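Cif-like 1 (Burkholderia cenocepacia, PDB 7JQY) probably hydrolyses epoxides, as a Cif-like member of the alpha/beta hydrolase family that assembles as an octamer. Local coordinates at residues T199-S204 and P287-A292. The protein carries 1 engineered substitution. Numbering follows the deposited sequence.
Sequences THVALS and PDENPA
Glu-289 pins the loop between helices 187-198 and 205-215 to the short helix 286-289 through hydrogen bonds from backbone NH groups to its carboxylate. The backbone N of His-200 and that of Val-201 both donate to its OE1, each at 2.9 Å, and the Val-201 bond is nearly straight (172°). The two donors come from the same face of the carboxylate, above its plane. OE1 also accepts from Gly-283 N, while OE2 takes Trp-285 N, so backbone NH groups on two loops grip this buried acid and hold its rotation. With chi1 -67° the chain leaves beside the backbone N, then runs extended past CG (chi2 -176°), which carries the carboxylate to the NH groups of His-200 and Val-201.

Thr-199 OG1 lies only 3.0 Å from Glu-289 CD, yet it bonds neither oxygen; it turns back to donate to Val-201 O at 2.7 Å, a bond within the loop itself. Nearer the root of the glutamate, Val-201 CB rests 3.8 Å from Glu-289 CB, the two side chains running past each other in opposite directions. Farther along, Leu-203 CD2 touches Asp-288 O at 3.6 Å. The Asp-288 carboxylate is held by Tyr-195, Tyr-211 and a salt bridge to Arg-65. Here a helical region inserted between strands 140-146 and 250-255, the usual position of the cap in alpha/beta hydrolases, is tied to the loop after the last strand, which in this fold normally carries the catalytic histidine.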
ATOM      1  N   THR B 199      12.774 -26.762  -9.671  1.00 34.03           N
ATOM      2  CA  THR B 199      14.152 -26.898 -10.111  1.00 33.73           C
ATOM      3  C   THR B 199      14.877 -27.900  -9.219  1.00 34.28           C
ATOM      4  O   THR B 199      14.448 -28.203  -8.100  1.00 34.66           O
ATOM      5  CB  THR B 199      14.878 -25.545 -10.101  1.00 32.13           C
ATOM      6  OG1 THR B 199      16.088 -25.636 -10.863  1.00 30.94           O
ATOM      7  CG2 THR B 199      15.220 -25.113  -8.684  1.00 33.28           C
ATOM      8  N   HIS B 200      15.950 -28.461  -9.748  1.00 31.71           N
ATOM      9  CA  HIS B 200      16.863 -29.237  -8.913  1.00 38.60           C
ATOM     10  C   HIS B 200      18.252 -28.637  -8.880  1.00 38.40           C
ATOM     11  O   HIS B 200      18.912 -28.677  -7.836  1.00 39.28           O
ATOM     12  CB  HIS B 200      16.952 -30.706  -9.365  1.00 37.65           C
ATOM     13  CG  HIS B 200      17.774 -31.556  -8.451  1.00 40.14           C
ATOM     14  ND1 HIS B 200      19.017 -32.039  -8.800  1.00 41.30           N
ATOM     15  CD2 HIS B 200      17.546 -31.979  -7.185  1.00 38.86           C
ATOM     16  CE1 HIS B 200      19.513 -32.737  -7.795  1.00 38.05           C
ATOM     17  NE2 HIS B 200      18.640 -32.715  -6.803  1.00 38.91           N
ATOM     18  N   VAL B 201      18.719 -28.111 -10.008  1.00 37.06           N
ATOM     19  CA  VAL B 201      19.936 -27.311 -10.041  1.00 37.99           C
ATOM     20  C   VAL B 201      19.618 -25.931  -9.481  1.00 37.00           C
ATOM     21  O   VAL B 201      18.629 -25.299  -9.879  1.00 35.26           O
ATOM     22  CB  VAL B 201      20.480 -27.219 -11.477  1.00 36.38           C
ATOM     23  CG1 VAL B 201      21.677 -26.272 -11.553  1.00 33.74           C
ATOM     24  CG2 VAL B 201      20.852 -28.618 -11.990  1.00 36.67           C
ATOM     25  N   ALA B 202      20.460 -25.455  -8.562  1.00 35.82           N
ATOM     26  CA  ALA B 202      20.267 -24.132  -7.985  1.00 35.07           C
ATOM     27  C   ALA B 202      20.440 -23.052  -9.050  1.00 33.92           C
ATOM     28  O   ALA B 202      21.445 -23.025  -9.766  1.00 30.61           O
ATOM     29  CB  ALA B 202      21.249 -23.902  -6.838  1.00 32.20           C
ATOM     30  N   LEU B 203      19.452 -22.164  -9.154  1.00 33.25           N
ATOM     31  CA  LEU B 203      19.490 -21.048 -10.083  1.00 35.14           C
ATOM     32  C   LEU B 203      19.627 -19.727  -9.334  1.00 34.78           C
ATOM     33  O   LEU B 203      19.352 -19.624  -8.135  1.00 35.33           O
ATOM     34  CB  LEU B 203      18.231 -21.024 -10.951  1.00 38.37           C
ATOM     35  CG  LEU B 203      17.912 -22.398 -11.539  1.00 34.53           C
ATOM     36  CD1 LEU B 203      16.473 -22.444 -12.018  1.00 35.76           C
ATOM     37  CD2 LEU B 203      18.879 -22.691 -12.671  1.00 34.48           C
ATOM     38  N   SER B 204      20.053 -18.702 -10.059  1.00 34.76           N
ATOM     39  CA  SER B 204      20.228 -17.394  -9.450  1.00 35.88           C
ATOM     40  C   SER B 204      18.894 -16.672  -9.456  1.00 32.24           C
ATOM     41  O   SER B 204      18.136 -16.761 -10.427  1.00 33.08           O
ATOM     42  CB  SER B 204      21.274 -16.575 -10.203  1.00 36.13           C
ATOM     43  OG  SER B 204      21.129 -15.188  -9.931  1.00 39.60           O
ATOM     44  N   PRO B 287      16.465 -25.776 -20.101  1.00 36.14           N
ATOM     45  CA  PRO B 287      17.379 -24.716 -20.571  1.00 35.16           C
ATOM     46  C   PRO B 287      18.047 -23.938 -19.446  1.00 33.54           C
ATOM     47  O   PRO B 287      19.171 -23.457 -19.630  1.00 33.68           O
ATOM     48  CB  PRO B 287      16.470 -23.816 -21.424  1.00 32.96           C
ATOM     49  CG  PRO B 287      15.329 -24.685 -21.818  1.00 36.48           C
ATOM     50  CD  PRO B 287      15.103 -25.587 -20.632  1.00 32.29           C
ATOM     51  N   ASP B 288      17.387 -23.765 -18.299  1.00 34.26           N
ATOM     52  CA  ASP B 288      18.024 -23.072 -17.180  1.00 34.18           C
ATOM     53  C   ASP B 288      18.986 -23.976 -16.423  1.00 35.96           C
ATOM     54  O   ASP B 288      20.062 -23.530 -16.005  1.00 39.34           O
ATOM     55  CB  ASP B 288      16.971 -22.533 -16.208  1.00 32.26           C
ATOM     56  CG  ASP B 288      16.139 -21.420 -16.806  1.00 34.82           C
ATOM     57  OD1 ASP B 288      16.666 -20.290 -16.959  1.00 33.22           O
ATOM     58  OD2 ASP B 288      14.959 -21.678 -17.120  1.00 32.92           O
ATOM     59  N   GLU B 289      18.608 -25.237 -16.212  1.00 35.19           N
ATOM     60  CA  GLU B 289      19.327 -26.087 -15.272  1.00 34.65           C
ATOM     61  C   GLU B 289      20.508 -26.807 -15.906  1.00 35.51           C
ATOM     62  O   GLU B 289      21.593 -26.839 -15.325  1.00 34.69           O
ATOM     63  CB  GLU B 289      18.373 -27.107 -14.659  1.00 38.80           C
ATOM     64  CG  GLU B 289      17.322 -26.506 -13.766  1.00 36.41           C
ATOM     65  CD  GLU B 289      16.468 -27.568 -13.116  1.00 36.09           C
ATOM     66  OE1 GLU B 289      17.032 -28.442 -12.403  1.00 37.19           O
ATOM     67  OE2 GLU B 289      15.238 -27.528 -13.332  1.00 32.29           O
ATOM     68  N   ASN B 290      20.313 -27.391 -17.087  1.00 36.72           N
ATOM     69  CA  ASN B 290      21.342 -28.199 -17.743  1.00 34.98           C
ATOM     70  C   ASN B 290      21.368 -27.886 -19.230  1.00 39.40           C
ATOM     71  O   ASN B 290      21.028 -28.731 -20.070  1.00 38.49           O
ATOM     72  CB  ASN B 290      21.090 -29.690 -17.497  1.00 40.71           C
ATOM     73  CG  ASN B 290      22.343 -30.525 -17.631  1.00 43.29           C
ATOM     74  OD1 ASN B 290      23.367 -30.062 -18.137  1.00 44.16           O
ATOM     75  ND2 ASN B 290      22.266 -31.766 -17.186  1.00 39.99           N
ATOM     76  N   PRO B 291      21.783 -26.666 -19.601  1.00 37.15           N
ATOM     77  CA  PRO B 291      21.910 -26.346 -21.031  1.00 39.28           C
ATOM     78  C   PRO B 291      23.052 -27.090 -21.706  1.00 40.02           C
ATOM     79  O   PRO B 291      23.055 -27.202 -22.939  1.00 40.08           O
ATOM     80  CB  PRO B 291      22.122 -24.827 -21.041  1.00 35.50           C
ATOM     81  CG  PRO B 291      22.695 -24.514 -19.701  1.00 36.80           C
ATOM     82  CD  PRO B 291      22.072 -25.496 -18.749  1.00 36.17           C
ATOM     83  N   ALA B 292      24.057 -27.531 -20.949  1.00 40.36           N
ATOM     84  CA  ALA B 292      25.134 -28.318 -21.536  1.00 40.90           C
ATOM     85  C   ALA B 292      24.603 -29.640 -22.078  1.00 42.40           C
ATOM     86  O   ALA B 292      24.937 -30.048 -23.197  1.00 43.74           O
ATOM     87  CB  ALA B 292      26.234 -28.551 -20.501  1.00 43.98           C
TER